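Local coordinates for protein antigen 43 (Escherichia coli, PDB 4KH3) that probably drives the clumping of bacterial cells and biofilm formation by self-association, as a surface-displayed autotransporter adhesin, at residues Leu466-Thr480 / Gln485-Asn499. Sequence-based numbering, arbitrary orientation.
Sequences LNEGTLTLNDSTVTT and QRGTALKLTGSTVLN
Strand 469-474 pairs in parallel with strand 488-493, their axes 12° apart, and after a turn strand 477-479 pairs likewise with strand 497-499, the register having slipped by one residue between the two ladders. Backbone bonds alternate along the strands: Leu471 N donates to Ala489 O, and Leu471 O accepts from Lys491 N. These are successive coils of a right-handed beta-helix, the fold expected for the probable stalk of such adhesins, near the C-terminal end of the chain. Leucines and a valine suit the inner face: Leu490, with CG anti to its own N (chi1 169°), lies alongside Leu471 and brings CD1 to 3.8 Å from Leu471 CD2, while Leu473 crosses Leu490 obliquely. Beyond the turn, Leu498 CD1 packs at 3.8 Å against Val478 CG1. On the outer face, beta-branched Thr472 favours the extended backbone and offers a polar hydroxyl, past which Lys491 runs its aliphatic chain.

The turn is stitched by short polar side chains. Thr496 OG1 donates to Leu473 O (2.5 Å) and accepts a straight bond from Ser476 N (3.1 Å). Leu473 O also receives Thr493 N, from the opposite face of its carbonyl plane. Gly494, with positive phi, suits the type II' turn from Thr493 to Thr496, and there Asp475 OD1 takes Ser495 N nearly along its C-O axis (2.9 Å) and Ser495 OG from above the carboxylate plane (3.1 Å). On the far ladder, Asn499 ND2 binds Thr479 OG1 (3.3 Å). Backbone bonds thus fix the coil spacing, aliphatic side chains of successive coils pack on the inner face, and hydroxyls and the carboxylate of Asp475 bridge the interrupted ladder.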
loop_
_atom_site.group_PDB
_atom_site.type_symbol
_atom_site.label_atom_id
_atom_site.label_comp_id
_atom_site.label_asym_id
_atom_site.label_seq_id
_atom_site.Cartn_x
_atom_site.Cartn_y
_atom_site.Cartn_z
ATOM N N LEU A 466 -31.836 28.660 -19.596
ATOM C CA LEU A 466 -30.847 29.380 -18.809
ATOM C C LEU A 466 -31.540 30.274 -17.795
ATOM O O LEU A 466 -31.883 31.412 -18.102
ATOM C CB LEU A 466 -29.959 30.208 -19.734
ATOM C CG LEU A 466 -28.827 31.026 -19.125
ATOM C CD1 LEU A 466 -28.068 30.196 -18.115
ATOM C CD2 LEU A 466 -27.898 31.509 -20.222
ATOM N N ASN A 467 -31.743 29.758 -16.585
ATOM C CA ASN A 467 -32.531 30.464 -15.574
ATOM C C ASN A 467 -31.716 31.293 -14.607
ATOM O O ASN A 467 -32.193 32.319 -14.127
ATOM C CB ASN A 467 -33.412 29.493 -14.781
ATOM C CG ASN A 467 -34.325 28.681 -15.673
ATOM O OD1 ASN A 467 -34.620 29.079 -16.801
ATOM N ND2 ASN A 467 -34.773 27.531 -15.177
ATOM N N GLU A 468 -30.498 30.843 -14.309
ATOM C CA GLU A 468 -29.606 31.566 -13.400
ATOM C C GLU A 468 -28.149 31.239 -13.702
ATOM O O GLU A 468 -27.836 30.158 -14.208
ATOM C CB GLU A 468 -29.947 31.263 -11.934
ATOM C CG GLU A 468 -29.244 32.168 -10.915
ATOM C CD GLU A 468 -29.675 33.643 -10.999
ATOM O OE1 GLU A 468 -28.909 34.509 -10.514
ATOM O OE2 GLU A 468 -30.772 33.946 -11.533
ATOM N N GLY A 469 -27.258 32.181 -13.419
ATOM C CA GLY A 469 -25.839 31.928 -13.556
ATOM C C GLY A 469 -25.358 31.891 -14.984
ATOM O O GLY A 469 -26.026 32.399 -15.874
ATOM N N THR A 470 -24.200 31.272 -15.196
ATOM C CA THR A 470 -23.482 31.360 -16.464
ATOM C C THR A 470 -23.503 30.072 -17.287
ATOM O O THR A 470 -23.273 28.983 -16.768
ATOM C CB THR A 470 -22.006 31.720 -16.213
ATOM O OG1 THR A 470 -21.932 32.987 -15.551
ATOM C CG2 THR A 470 -21.214 31.771 -17.525
ATOM N N LEU A 471 -23.768 30.206 -18.580
ATOM C CA LEU A 471 -23.622 29.098 -19.503
ATOM C C LEU A 471 -22.513 29.452 -20.461
ATOM O O LEU A 471 -22.585 30.468 -21.154
ATOM C CB LEU A 471 -24.920 28.865 -20.276
ATOM C CG LEU A 471 -24.829 27.823 -21.391
ATOM C CD1 LEU A 471 -24.411 26.475 -20.825
ATOM C CD2 LEU A 471 -26.148 27.704 -22.135
ATOM N N THR A 472 -21.472 28.632 -20.494
ATOM C CA THR A 472 -20.350 28.892 -21.387
ATOM C C THR A 472 -20.268 27.799 -22.431
ATOM O O THR A 472 -20.239 26.613 -22.106
ATOM C CB THR A 472 -19.023 28.992 -20.616
ATOM O OG1 THR A 472 -19.038 30.166 -19.794
ATOM C CG2 THR A 472 -17.848 29.068 -21.575
ATOM N N LEU A 473 -20.257 28.198 -23.694
ATOM C CA LEU A 473 -20.213 27.235 -24.774
ATOM C C LEU A 473 -18.883 27.377 -25.487
ATOM O O LEU A 473 -18.707 28.256 -26.329
ATOM C CB LEU A 473 -21.365 27.470 -25.745
ATOM C CG LEU A 473 -22.754 27.511 -25.121
ATOM C CD1 LEU A 473 -23.800 27.783 -26.188
ATOM C CD2 LEU A 473 -23.056 26.211 -24.416
ATOM N N ASN A 474 -17.942 26.511 -25.134
ATOM C CA ASN A 474 -16.602 26.584 -25.689
ATOM C C ASN A 474 -16.382 25.493 -26.732
ATOM O O ASN A 474 -16.778 24.341 -26.521
ATOM C CB ASN A 474 -15.570 26.498 -24.561
ATOM C CG ASN A 474 -14.149 26.518 -25.071
ATOM O OD1 ASN A 474 -13.684 27.520 -25.614
ATOM N ND2 ASN A 474 -13.444 25.408 -24.891
ATOM N N ASP A 475 -15.780 25.875 -27.861
ATOM C CA ASP A 475 -15.465 24.953 -28.961
ATOM C C ASP A 475 -16.567 23.932 -29.278
ATOM O O ASP A 475 -16.276 22.773 -29.569
ATOM C CB ASP A 475 -14.152 24.216 -28.672
ATOM C CG ASP A 475 -12.950 25.144 -28.647
ATOM O OD1 ASP A 475 -13.019 26.228 -29.263
ATOM O OD2 ASP A 475 -11.925 24.787 -28.022
ATOM N N SER A 476 -17.824 24.359 -29.213
ATOM C CA SER A 476 -18.948 23.436 -29.400
ATOM C C SER A 476 -19.879 23.798 -30.554
ATOM O O SER A 476 -20.086 24.964 -30.866
ATOM C CB SER A 476 -19.766 23.334 -28.113
ATOM O OG SER A 476 -18.962 22.860 -27.046
ATOM N N THR A 477 -20.445 22.781 -31.184
ATOM C CA THR A 477 -21.476 22.992 -32.183
ATOM C C THR A 477 -22.822 22.763 -31.523
ATOM O O THR A 477 -23.227 21.621 -31.297
ATOM C CB THR A 477 -21.324 22.018 -33.350
ATOM O OG1 THR A 477 -20.078 22.258 -34.008
ATOM C CG2 THR A 477 -22.452 22.191 -34.342
ATOM N N VAL A 478 -23.516 23.851 -31.215
ATOM C CA VAL A 478 -24.751 23.768 -30.452
ATOM C C VAL A 478 -25.969 24.103 -31.298
ATOM O O VAL A 478 -25.967 25.078 -32.039
ATOM C CB VAL A 478 -24.702 24.719 -29.258
ATOM C CG1 VAL A 478 -25.963 24.583 -28.411
ATOM C CG2 VAL A 478 -23.455 24.442 -28.438
ATOM N N THR A 479 -27.010 23.289 -31.169
ATOM C CA THR A 479 -28.226 23.438 -31.954
ATOM C C THR A 479 -29.451 23.330 -31.038
ATOM O O THR A 479 -29.898 22.229 -30.696
ATOM C CB THR A 479 -28.295 22.377 -33.089
ATOM O OG1 THR A 479 -27.119 22.455 -33.919
ATOM C CG2 THR A 479 -29.535 22.588 -33.946
ATOM N N THR A 480 -29.995 24.479 -30.644
ATOM C CA THR A 480 -31.027 24.535 -29.611
ATOM C C THR A 480 -31.609 25.943 -29.547
ATOM O O THR A 480 -31.159 26.845 -30.255
ATOM C CB THR A 480 -30.424 24.200 -28.219
ATOM O OG1 THR A 480 -31.455 24.157 -27.226
ATOM C CG2 THR A 480 -29.410 25.256 -27.814
ATOM N N GLN A 485 -33.175 34.140 -18.797
ATOM C CA GLN A 485 -33.905 34.982 -17.874
ATOM C C GLN A 485 -32.913 35.887 -17.177
ATOM O O GLN A 485 -31.700 35.709 -17.314
ATOM C CB GLN A 485 -34.609 34.130 -16.833
ATOM C CG GLN A 485 -35.596 33.143 -17.396
ATOM C CD GLN A 485 -36.061 32.170 -16.346
ATOM O OE1 GLN A 485 -36.556 31.089 -16.661
ATOM N NE2 GLN A 485 -35.899 32.546 -15.079
ATOM N N ARG A 486 -33.425 36.849 -16.418
ATOM C CA ARG A 486 -32.560 37.771 -15.699
ATOM C C ARG A 486 -31.669 37.011 -14.715
ATOM O O ARG A 486 -32.031 35.941 -14.225
ATOM C CB ARG A 486 -33.398 38.815 -14.966
ATOM C CG ARG A 486 -34.225 38.255 -13.829
ATOM C CD ARG A 486 -35.571 38.951 -13.724
ATOM N NE ARG A 486 -36.126 38.872 -12.376
ATOM C CZ ARG A 486 -37.324 39.336 -12.037
ATOM N NH1 ARG A 486 -38.095 39.902 -12.961
ATOM N NH2 ARG A 486 -37.753 39.228 -10.781
ATOM N N GLY A 487 -30.498 37.564 -14.435
ATOM C CA GLY A 487 -29.570 36.936 -13.520
ATOM C C GLY A 487 -28.650 35.950 -14.211
ATOM O O GLY A 487 -28.039 35.118 -13.552
ATOM N N THR A 488 -28.538 36.051 -15.534
ATOM C CA THR A 488 -27.748 35.098 -16.298
ATOM C C THR A 488 -26.727 35.744 -17.218
ATOM O O THR A 488 -26.761 36.945 -17.475
ATOM C CB THR A 488 -28.629 34.198 -17.178
ATOM O OG1 THR A 488 -29.342 35.008 -18.127
ATOM C CG2 THR A 488 -29.611 33.429 -16.327
ATOM N N ALA A 489 -25.822 34.910 -17.712
ATOM C CA ALA A 489 -24.825 35.316 -18.680
ATOM C C ALA A 489 -24.586 34.137 -19.613
ATOM O O ALA A 489 -24.520 32.995 -19.177
ATOM C CB ALA A 489 -23.537 35.721 -17.979
ATOM N N LEU A 490 -24.487 34.414 -20.902
ATOM C CA LEU A 490 -24.239 33.372 -21.874
ATOM C C LEU A 490 -22.980 33.723 -22.625
ATOM O O LEU A 490 -22.909 34.782 -23.234
ATOM C CB LEU A 490 -25.400 33.277 -22.864
ATOM C CG LEU A 490 -25.094 32.384 -24.075
ATOM C CD1 LEU A 490 -24.940 30.925 -23.659
ATOM C CD2 LEU A 490 -26.149 32.522 -25.162
ATOM N N LYS A 491 -21.985 32.843 -22.586
ATOM C CA LYS A 491 -20.731 33.097 -23.285
ATOM C C LYS A 491 -20.496 32.109 -24.420
ATOM O O LYS A 491 -20.654 30.901 -24.254
ATOM C CB LYS A 491 -19.553 33.052 -22.309
ATOM C CG LYS A 491 -19.630 34.076 -21.194
ATOM C CD LYS A 491 -18.500 33.906 -20.185
ATOM C CE LYS A 491 -18.722 34.833 -18.993
ATOM N NZ LYS A 491 -17.808 34.549 -17.851
ATOM N N LEU A 492 -20.105 32.631 -25.573
ATOM C CA LEU A 492 -19.713 31.797 -26.697
ATOM C C LEU A 492 -18.225 31.988 -26.960
ATOM O O LEU A 492 -17.796 33.045 -27.419
ATOM C CB LEU A 492 -20.526 32.163 -27.941
ATOM C CG LEU A 492 -21.943 31.583 -28.079
ATOM C CD1 LEU A 492 -22.884 32.031 -26.961
ATOM C CD2 LEU A 492 -22.522 31.929 -29.443
ATOM N N THR A 493 -17.428 30.976 -26.651
ATOM C CA THR A 493 -15.985 31.106 -26.789
ATOM C C THR A 493 -15.397 30.070 -27.738
ATOM O O THR A 493 -16.017 29.050 -28.038
ATOM C CB THR A 493 -15.284 30.988 -25.429
ATOM O OG1 THR A 493 -15.479 29.670 -24.903
ATOM C CG2 THR A 493 -15.850 32.001 -24.448
ATOM N N GLY A 494 -14.186 30.339 -28.204
ATOM C CA GLY A 494 -13.525 29.452 -29.137
ATOM C C GLY A 494 -14.218 29.347 -30.482
ATOM O O GLY A 494 -14.632 30.349 -31.064
ATOM N N SER A 495 -14.348 28.117 -30.969
ATOM C CA SER A 495 -14.854 27.851 -32.307
ATOM C C SER A 495 -16.341 27.528 -32.297
ATOM O O SER A 495 -16.862 26.946 -33.244
ATOM C CB SER A 495 -14.074 26.695 -32.934
ATOM O OG SER A 495 -14.055 25.565 -32.073
ATOM N N THR A 496 -17.018 27.916 -31.224
ATOM C CA THR A 496 -18.435 27.630 -31.063
ATOM C C THR A 496 -19.312 28.191 -32.183
ATOM O O THR A 496 -19.162 29.342 -32.591
ATOM C CB THR A 496 -18.941 28.171 -29.724
ATOM O OG1 THR A 496 -18.391 27.381 -28.672
ATOM C CG2 THR A 496 -20.451 28.107 -29.647
ATOM N N VAL A 497 -20.218 27.359 -32.686
ATOM C CA VAL A 497 -21.270 27.811 -33.582
ATOM C C VAL A 497 -22.606 27.486 -32.938
ATOM O O VAL A 497 -22.784 26.399 -32.397
ATOM C CB VAL A 497 -21.163 27.141 -34.963
ATOM C CG1 VAL A 497 -22.369 27.495 -35.832
ATOM C CG2 VAL A 497 -19.873 27.565 -35.638
ATOM N N LEU A 498 -23.536 28.434 -32.973
ATOM C CA LEU A 498 -24.848 28.218 -32.385
ATOM C C LEU A 498 -25.958 28.316 -33.421
ATOM O O LEU A 498 -25.967 29.207 -34.263
ATOM C CB LEU A 498 -25.103 29.218 -31.260
ATOM C CG LEU A 498 -26.491 29.254 -30.611
ATOM C CD1 LEU A 498 -26.872 27.910 -30.014
ATOM C CD2 LEU A 498 -26.571 30.335 -29.536
ATOM N N ASN A 499 -26.897 27.383 -33.346
ATOM C CA ASN A 499 -28.095 27.392 -34.181
ATOM C C ASN A 499 -29.348 27.187 -33.332
ATOM O O ASN A 499 -29.488 26.167 -32.673
ATOM C CB ASN A 499 -28.020 26.282 -35.224
ATOM C CG ASN A 499 -26.622 26.123 -35.816
ATOM O OD1 ASN A 499 -26.209 26.896 -36.682
ATOM N ND2 ASN A 499 -25.890 25.109 -35.350
#